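Local coordinates for peptidase M16 C-terminal domain-containing protein (Enterococcus faecalis, PDB 3D3Y), which is of unknown function but is related to the M16 peptidases, a family of metal-dependent peptidases and their inactive relatives, at residues 83-88 and 378-383; 204-209 and 366-371; 292-297 and 331-336. One frame throughout, in Å; residues are numbered along the deposited sequence.

Contact 1 of 3, residues 83-88 and 378-383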
# COMPACT_ATOMS: atom_id res chain seq x y z
N GLY A 83 -3.14 -6.73 1.58
CA GLY A 83 -3.60 -8.10 1.78
C GLY A 83 -4.34 -8.54 0.53
O GLY A 83 -3.82 -8.42 -0.59
N ASN A 84 -5.54 -9.08 0.73
CA ASN A 84 -6.38 -9.49 -0.38
C ASN A 84 -7.35 -8.42 -0.90
O ASN A 84 -8.29 -8.74 -1.64
CB ASN A 84 -7.17 -10.74 0.00
CG ASN A 84 -7.41 -11.63 -1.19
OD1 ASN A 84 -6.48 -11.92 -1.97
ND2 ASN A 84 -8.65 -12.06 -1.36
N GLN A 85 -7.12 -7.15 -0.54
CA GLN A 85 -7.99 -6.02 -0.95
C GLN A 85 -7.24 -5.07 -1.87
O GLN A 85 -6.00 -4.98 -1.83
CB GLN A 85 -8.49 -5.26 0.28
CG GLN A 85 -9.47 -6.05 1.13
CD GLN A 85 -9.79 -5.38 2.45
OE1 GLN A 85 -9.38 -4.25 2.72
NE2 GLN A 85 -10.54 -6.09 3.30
N HIS A 86 -7.98 -4.39 -2.72
CA HIS A 86 -7.40 -3.35 -3.55
C HIS A 86 -8.27 -2.11 -3.28
O HIS A 86 -9.53 -2.18 -3.26
CB HIS A 86 -7.41 -3.75 -5.05
CG HIS A 86 -6.58 -2.85 -5.92
ND1 HIS A 86 -7.11 -1.74 -6.55
CD2 HIS A 86 -5.27 -2.87 -6.24
CE1 HIS A 86 -6.15 -1.12 -7.23
NE2 HIS A 86 -5.02 -1.80 -7.06
N TRP A 87 -7.60 -1.00 -2.98
CA TRP A 87 -8.26 0.21 -2.50
C TRP A 87 -8.15 1.30 -3.58
O TRP A 87 -7.08 1.52 -4.13
CB TRP A 87 -7.56 0.70 -1.21
CG TRP A 87 -7.56 -0.25 0.01
CD1 TRP A 87 -8.29 -1.41 0.19
CD2 TRP A 87 -6.85 -0.02 1.23
NE1 TRP A 87 -8.03 -1.94 1.46
CE2 TRP A 87 -7.16 -1.10 2.11
CE3 TRP A 87 -5.98 1.00 1.67
CZ2 TRP A 87 -6.62 -1.18 3.41
CZ3 TRP A 87 -5.44 0.91 2.98
CH2 TRP A 87 -5.76 -0.18 3.82
N PHE A 88 -9.24 2.03 -3.81
CA PHE A 88 -9.29 3.16 -4.74
C PHE A 88 -9.62 4.35 -3.86
O PHE A 88 -10.66 4.37 -3.20
CB PHE A 88 -10.35 2.90 -5.79
CG PHE A 88 -10.53 3.98 -6.82
CD1 PHE A 88 -10.06 3.78 -8.12
CD2 PHE A 88 -11.25 5.16 -6.52
CE1 PHE A 88 -10.29 4.74 -9.11
CE2 PHE A 88 -11.47 6.15 -7.50
CZ PHE A 88 -10.98 5.94 -8.81
N ASN A 378 -8.34 0.15 11.90
CA ASN A 378 -9.19 0.01 13.07
C ASN A 378 -10.63 -0.35 12.75
O ASN A 378 -11.26 -1.14 13.45
CB ASN A 378 -9.21 1.35 13.77
CG ASN A 378 -8.93 1.22 15.19
OD1 ASN A 378 -9.81 0.87 15.96
ND2 ASN A 378 -7.66 1.49 15.58
N GLU A 379 -11.15 0.29 11.71
CA GLU A 379 -12.49 0.05 11.22
C GLU A 379 -12.61 -1.37 10.68
O GLU A 379 -13.55 -2.07 10.98
CB GLU A 379 -12.83 1.06 10.11
CG GLU A 379 -14.12 0.79 9.35
CD GLU A 379 -15.36 0.86 10.23
OE1 GLU A 379 -15.30 1.50 11.32
OE2 GLU A 379 -16.40 0.29 9.83
N LEU A 380 -11.62 -1.79 9.90
CA LEU A 380 -11.57 -3.17 9.40
C LEU A 380 -11.45 -4.20 10.52
O LEU A 380 -12.23 -5.15 10.60
CB LEU A 380 -10.42 -3.33 8.41
CG LEU A 380 -10.46 -2.39 7.21
CD1 LEU A 380 -9.16 -2.46 6.44
CD2 LEU A 380 -11.63 -2.70 6.29
N MSE A 381 -10.50 -3.99 11.42
CA MSE A 381 -10.20 -4.98 12.42
C MSE A 381 -10.24 -4.40 13.80
O MSE A 381 -9.20 -4.07 14.38
CB MSE A 381 -8.84 -5.59 12.15
CG MSE A 381 -8.75 -6.17 10.78
SE MSE A 381 -6.99 -6.84 10.59
CE MSE A 381 -6.09 -5.40 9.73
N PRO A 382 -11.46 -4.32 14.35
CA PRO A 382 -11.79 -3.55 15.55
C PRO A 382 -11.06 -3.99 16.80
O PRO A 382 -10.96 -3.21 17.74
CB PRO A 382 -13.31 -3.80 15.72
CG PRO A 382 -13.78 -4.23 14.40
CD PRO A 382 -12.65 -5.02 13.82
N GLN A 383 -10.58 -5.21 16.84
CA GLN A 383 -9.99 -5.64 18.10
C GLN A 383 -8.53 -5.95 18.01
O GLN A 383 -7.97 -6.64 18.86
CB GLN A 383 -10.84 -6.72 18.78
CG GLN A 383 -12.04 -6.07 19.54
CD GLN A 383 -13.18 -7.02 19.87
OE1 GLN A 383 -13.07 -7.88 20.77
NE2 GLN A 383 -14.31 -6.85 19.18
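Leu380 reaches Trp87 and Gln85 with one methyl, and the first torsions of all three side chains set this up. In each, CG stands anti to the carbonyl carbon, with chi1 at -58° in Leu380. Gln85 then runs out extended, which carries its amide alongside the indole of Trp87. There Trp87 NE1 donates to Gln85 OE1 at 3.0 Å. The bond is nearly straight, 170° at the hydrogen. It lies in the ring plane and uses a lone pair of the amide oxygen, so the amide sits at the indole edge. Leu380 CD1 meets this pair from the helix. Leu380 CD1 is 4.1 Å from Gln85 OE1 and 4.2 Å from Trp87 CZ2. The approach to the indole is oblique. The contact is small: an apolar touch on the indole, and a methyl near the amide oxygen. Asn32 ND2 also donates to Gln85 OE1, and Gln85 NE2 donates to Ala231 O. With both ends of the amide engaged, its rotation is fixed and the buried polar atoms are satisfied. Leu380 is the last residue of helix 368-380; Met381, a selenomethionine, leaves the helical backbone. Contact 1 therefore joins the C-terminal end of that helix to the start of strand 85-95. Tyr376 of the same helix adds an edge-to-face ring contact with Trp87. In the six-stranded sheet, strand 85-95 lies between strands 24-34 and 74-82.

Contact 2 of 3, residues 204-209 and 366-371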
# COMPACT_ATOMS: atom_id res chain seq x y z
N PHE A 204 -14.29 9.13 5.21
CA PHE A 204 -13.72 9.64 6.45
C PHE A 204 -13.55 11.15 6.39
O PHE A 204 -13.13 11.72 5.36
CB PHE A 204 -12.36 8.99 6.71
CG PHE A 204 -12.46 7.55 7.08
CD1 PHE A 204 -12.33 7.16 8.40
CD2 PHE A 204 -12.69 6.57 6.11
CE1 PHE A 204 -12.44 5.82 8.76
CE2 PHE A 204 -12.79 5.23 6.46
CZ PHE A 204 -12.66 4.86 7.77
N VAL A 205 -13.86 11.80 7.51
CA VAL A 205 -13.66 13.22 7.67
C VAL A 205 -12.94 13.42 8.98
O VAL A 205 -13.47 13.07 10.05
CB VAL A 205 -15.01 14.01 7.66
CG1 VAL A 205 -14.72 15.50 7.79
CG2 VAL A 205 -15.77 13.71 6.38
N LEU A 206 -11.73 13.97 8.90
CA LEU A 206 -10.90 14.23 10.07
C LEU A 206 -10.64 15.72 10.16
O LEU A 206 -10.01 16.33 9.25
CB LEU A 206 -9.58 13.45 9.97
CG LEU A 206 -8.47 13.86 10.96
CD1 LEU A 206 -8.71 13.19 12.28
CD2 LEU A 206 -7.12 13.49 10.45
N GLY A 207 -11.10 16.33 11.25
CA GLY A 207 -10.89 17.77 11.45
C GLY A 207 -11.85 18.32 12.49
O GLY A 207 -12.58 17.54 13.14
N ASP A 208 -11.85 19.65 12.65
CA ASP A 208 -12.74 20.30 13.61
C ASP A 208 -14.10 20.43 12.96
O ASP A 208 -14.47 21.49 12.45
CB ASP A 208 -12.19 21.67 14.02
CG ASP A 208 -13.01 22.34 15.13
OD1 ASP A 208 -13.96 21.74 15.67
OD2 ASP A 208 -12.67 23.49 15.47
N VAL A 209 -14.82 19.32 12.96
CA VAL A 209 -16.13 19.21 12.33
C VAL A 209 -17.07 18.49 13.30
O VAL A 209 -16.62 17.84 14.25
CB VAL A 209 -16.06 18.37 11.02
CG1 VAL A 209 -15.29 19.12 9.94
CG2 VAL A 209 -15.43 17.00 11.29
N ASP A 366 1.91 12.21 14.69
CA ASP A 366 1.46 13.57 14.44
C ASP A 366 0.64 13.68 13.15
O ASP A 366 -0.30 14.49 13.06
CB ASP A 366 2.66 14.52 14.39
CG ASP A 366 3.10 14.96 15.77
OD1 ASP A 366 2.60 14.39 16.78
OD2 ASP A 366 3.95 15.88 15.83
N ASN A 367 1.01 12.86 12.18
CA ASN A 367 0.53 12.99 10.82
C ASN A 367 -0.97 12.67 10.61
O ASN A 367 -1.42 11.58 10.95
CB ASN A 367 1.42 12.15 9.92
CG ASN A 367 1.14 12.37 8.47
OD1 ASN A 367 0.26 11.73 7.90
ND2 ASN A 367 1.87 13.30 7.86
N ALA A 368 -1.72 13.62 10.04
CA ALA A 368 -3.15 13.43 9.75
C ALA A 368 -3.40 12.30 8.75
O ALA A 368 -4.35 11.53 8.91
CB ALA A 368 -3.79 14.73 9.26
N GLY A 369 -2.54 12.16 7.75
CA GLY A 369 -2.64 11.02 6.82
C GLY A 369 -2.47 9.68 7.51
O GLY A 369 -3.22 8.73 7.25
N ALA A 370 -1.46 9.60 8.39
CA ALA A 370 -1.20 8.38 9.16
C ALA A 370 -2.38 8.07 10.08
O ALA A 370 -2.74 6.92 10.27
CB ALA A 370 0.08 8.55 9.99
N TRP A 371 -2.94 9.11 10.66
CA TRP A 371 -4.08 8.96 11.56
C TRP A 371 -5.26 8.35 10.78
O TRP A 371 -5.78 7.31 11.19
CB TRP A 371 -4.43 10.31 12.22
CG TRP A 371 -5.46 10.22 13.31
CD1 TRP A 371 -6.21 9.13 13.66
CD2 TRP A 371 -5.90 11.29 14.17
NE1 TRP A 371 -7.06 9.44 14.69
CE2 TRP A 371 -6.90 10.76 15.02
CE3 TRP A 371 -5.54 12.64 14.31
CZ2 TRP A 371 -7.54 11.53 16.00
CZ3 TRP A 371 -6.19 13.40 15.27
CH2 TRP A 371 -7.18 12.85 16.11
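Leu206 sends one methyl over the indole of Trp371 and the other against Ala368. Its CG stands anti to the backbone N (chi1 167°), and chi2 of 82° spreads the two methyls between these partners. Leu206 CD1 lies over one face of the six-membered ring of Trp371, 3.8 Å from the centroid and 10° off the ring normal. This is a CH-pi contact. Leu206 CD2 packs against Ala368 CB at 3.7 Å and lies equally near Ala368 O. The side chains of Leu206 and Trp371 cross at about a right angle. The contact lays the first turn of helix 368-380 against the end of strand 200-207, a strand of the mixed six-stranded sheet, in an alpha+beta fold consistent with the M16 family. Ile17 of neighbouring strand 12-18 touches both Leu206 and Trp371. The helix start is capped by Asn367, at the N-cap. Asn367 OD1 accepts from Ala370 N at 2.8 Å, in the carbonyl plane and on a lone pair. Trp371 NE1 donates to Glu375 OE2, one turn further along the helix.

Contact 3 of 3, residues 292-297 and 331-336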
# COMPACT_ATOMS: atom_id res chain seq x y z
N MSE A 292 25.57 -5.91 8.17
CA MSE A 292 26.88 -6.04 8.80
C MSE A 292 27.76 -7.19 8.31
O MSE A 292 28.97 -7.11 8.37
CB MSE A 292 26.74 -6.09 10.33
CG MSE A 292 26.11 -4.83 10.94
SE MSE A 292 27.21 -3.24 10.49
CE MSE A 292 28.92 -3.81 11.21
N ASN A 293 27.16 -8.27 7.82
CA ASN A 293 27.93 -9.47 7.49
C ASN A 293 28.00 -9.79 6.01
O ASN A 293 29.01 -10.33 5.55
CB ASN A 293 27.38 -10.67 8.27
CG ASN A 293 27.71 -10.58 9.73
OD1 ASN A 293 28.82 -10.89 10.13
ND2 ASN A 293 26.77 -10.10 10.53
N VAL A 294 26.94 -9.50 5.26
CA VAL A 294 26.98 -9.77 3.82
C VAL A 294 27.47 -8.52 3.07
O VAL A 294 28.34 -8.61 2.22
CB VAL A 294 25.63 -10.23 3.23
CG1 VAL A 294 25.84 -10.73 1.78
CG2 VAL A 294 24.98 -11.30 4.10
N ARG A 295 26.93 -7.36 3.40
CA ARG A 295 27.39 -6.13 2.77
C ARG A 295 28.76 -5.67 3.30
O ARG A 295 29.72 -5.55 2.55
CB ARG A 295 26.34 -5.03 2.97
CG ARG A 295 26.73 -3.71 2.33
CD ARG A 295 25.67 -2.68 2.63
NE ARG A 295 26.01 -1.40 2.02
CZ ARG A 295 25.11 -0.54 1.54
NH1 ARG A 295 23.80 -0.82 1.57
NH2 ARG A 295 25.53 0.59 1.00
N GLU A 296 28.82 -5.37 4.60
CA GLU A 296 30.10 -5.10 5.25
C GLU A 296 30.76 -6.46 5.48
O GLU A 296 30.15 -7.51 5.28
CB GLU A 296 29.90 -4.37 6.58
CG GLU A 296 28.99 -3.12 6.48
CD GLU A 296 29.72 -1.87 5.98
OE1 GLU A 296 30.96 -1.86 6.00
OE2 GLU A 296 29.06 -0.89 5.58
N LYS A 297 32.02 -6.41 5.90
CA LYS A 297 32.79 -7.60 6.25
C LYS A 297 33.10 -8.48 5.03
O LYS A 297 34.24 -8.47 4.57
CB LYS A 297 32.15 -8.36 7.42
CG LYS A 297 32.05 -7.47 8.67
CD LYS A 297 31.83 -8.28 9.93
CE LYS A 297 31.12 -7.46 10.98
NZ LYS A 297 30.32 -8.38 11.87
N ARG A 331 24.43 -18.67 0.90
CA ARG A 331 24.98 -19.35 2.11
C ARG A 331 25.18 -18.35 3.27
O ARG A 331 24.84 -18.66 4.42
CB ARG A 331 26.29 -20.10 1.79
CG ARG A 331 26.08 -21.29 0.80
CD ARG A 331 27.37 -22.14 0.57
NE ARG A 331 28.38 -21.50 -0.29
CZ ARG A 331 28.50 -21.68 -1.61
NH1 ARG A 331 27.68 -22.48 -2.29
NH2 ARG A 331 29.46 -21.04 -2.28
N LEU A 332 25.68 -17.16 2.97
CA LEU A 332 25.88 -16.14 4.00
C LEU A 332 24.56 -15.72 4.65
O LEU A 332 24.49 -15.58 5.86
CB LEU A 332 26.60 -14.91 3.43
CG LEU A 332 28.07 -15.07 3.02
CD1 LEU A 332 28.61 -13.84 2.24
CD2 LEU A 332 28.96 -15.38 4.22
N ILE A 333 23.54 -15.47 3.83
CA ILE A 333 22.19 -15.11 4.32
C ILE A 333 21.61 -16.21 5.22
O ILE A 333 21.07 -15.93 6.31
CB ILE A 333 21.22 -14.89 3.14
CG1 ILE A 333 21.58 -13.62 2.37
CG2 ILE A 333 19.74 -14.83 3.64
CD1 ILE A 333 20.86 -13.53 0.98
N SER A 334 21.73 -17.46 4.75
CA SER A 334 21.29 -18.62 5.54
C SER A 334 22.00 -18.71 6.89
O SER A 334 21.39 -19.00 7.95
CB SER A 334 21.55 -19.91 4.75
OG SER A 334 21.31 -21.04 5.59
N THR A 335 23.31 -18.44 6.87
CA THR A 335 24.09 -18.43 8.11
C THR A 335 23.59 -17.42 9.13
O THR A 335 23.44 -17.75 10.32
CB THR A 335 25.57 -18.21 7.82
OG1 THR A 335 26.02 -19.32 7.05
CG2 THR A 335 26.39 -18.14 9.12
N GLU A 336 23.32 -16.20 8.67
CA GLU A 336 22.77 -15.18 9.55
C GLU A 336 21.40 -15.56 10.08
O GLU A 336 21.10 -15.31 11.23
CB GLU A 336 22.75 -13.80 8.89
CG GLU A 336 24.17 -13.24 8.60
CD GLU A 336 25.11 -13.35 9.81
OE1 GLU A 336 24.64 -13.20 10.96
OE2 GLU A 336 26.31 -13.58 9.62
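Asn293 lays its amide over the carboxylate of Glu336, the two planes stacked and only 11° apart. Glu336 OE2 is 3.3 Å from Asn293 CG and 3.4 Å from Asn293 CB. No hydrogen bond joins the two groups. Each finds a polar partner within its own helix: Asn293 ND2 donates to Lys289 O, and Glu336 OE1 accepts a weak bond from Asn339 ND2. Lys297 NZ makes a weak bond to Asn293 OD1, 3.4 Å long. Lys297 NZ lies 6.9 Å from Glu336 OE2, so it may help to offset the acid's charge without pairing with it. The Glu336 chain bends at chi2 (-49°), which folds the carboxylate against the amide. Beside this polar pair, Val294 forms the apolar part. Val294 CG2 rests 4.0 Å from Leu332 CB and also approaches Ile333 CG1 at 4.5 Å. Val294 CG1 comes near Leu332 CD1. Ile333 continues inward to Leu259 and Tyr261 of strand 255-262. This is helix-to-helix packing on one side of a mixed beta sheet, in the region that matches the peptidase M16 inactive domain.

Overall arrangement
The three contacts are nested along the chain. Contact 3 lies inside the loop closed by contact 2, and contact 2 inside that closed by contact 1. Contacts 1 and 2 share helix 368-380, one at each end, and both reach the six-stranded sheet, through strands 85-95 and 200-207. Their centres are about 18 Å apart. Together they fasten a helix from late in the chain across a sheet built from its earlier part. Contact 3 is remote, its centre about 36 Å from that of contact 1 and 42 Å from that of contact 2. It joins helices 289-295 and 326-341 beside the separate five-stranded sheet. The chain thus has two sheet-based regions, with contacts 1 and 2 on one and contact 3 on the other.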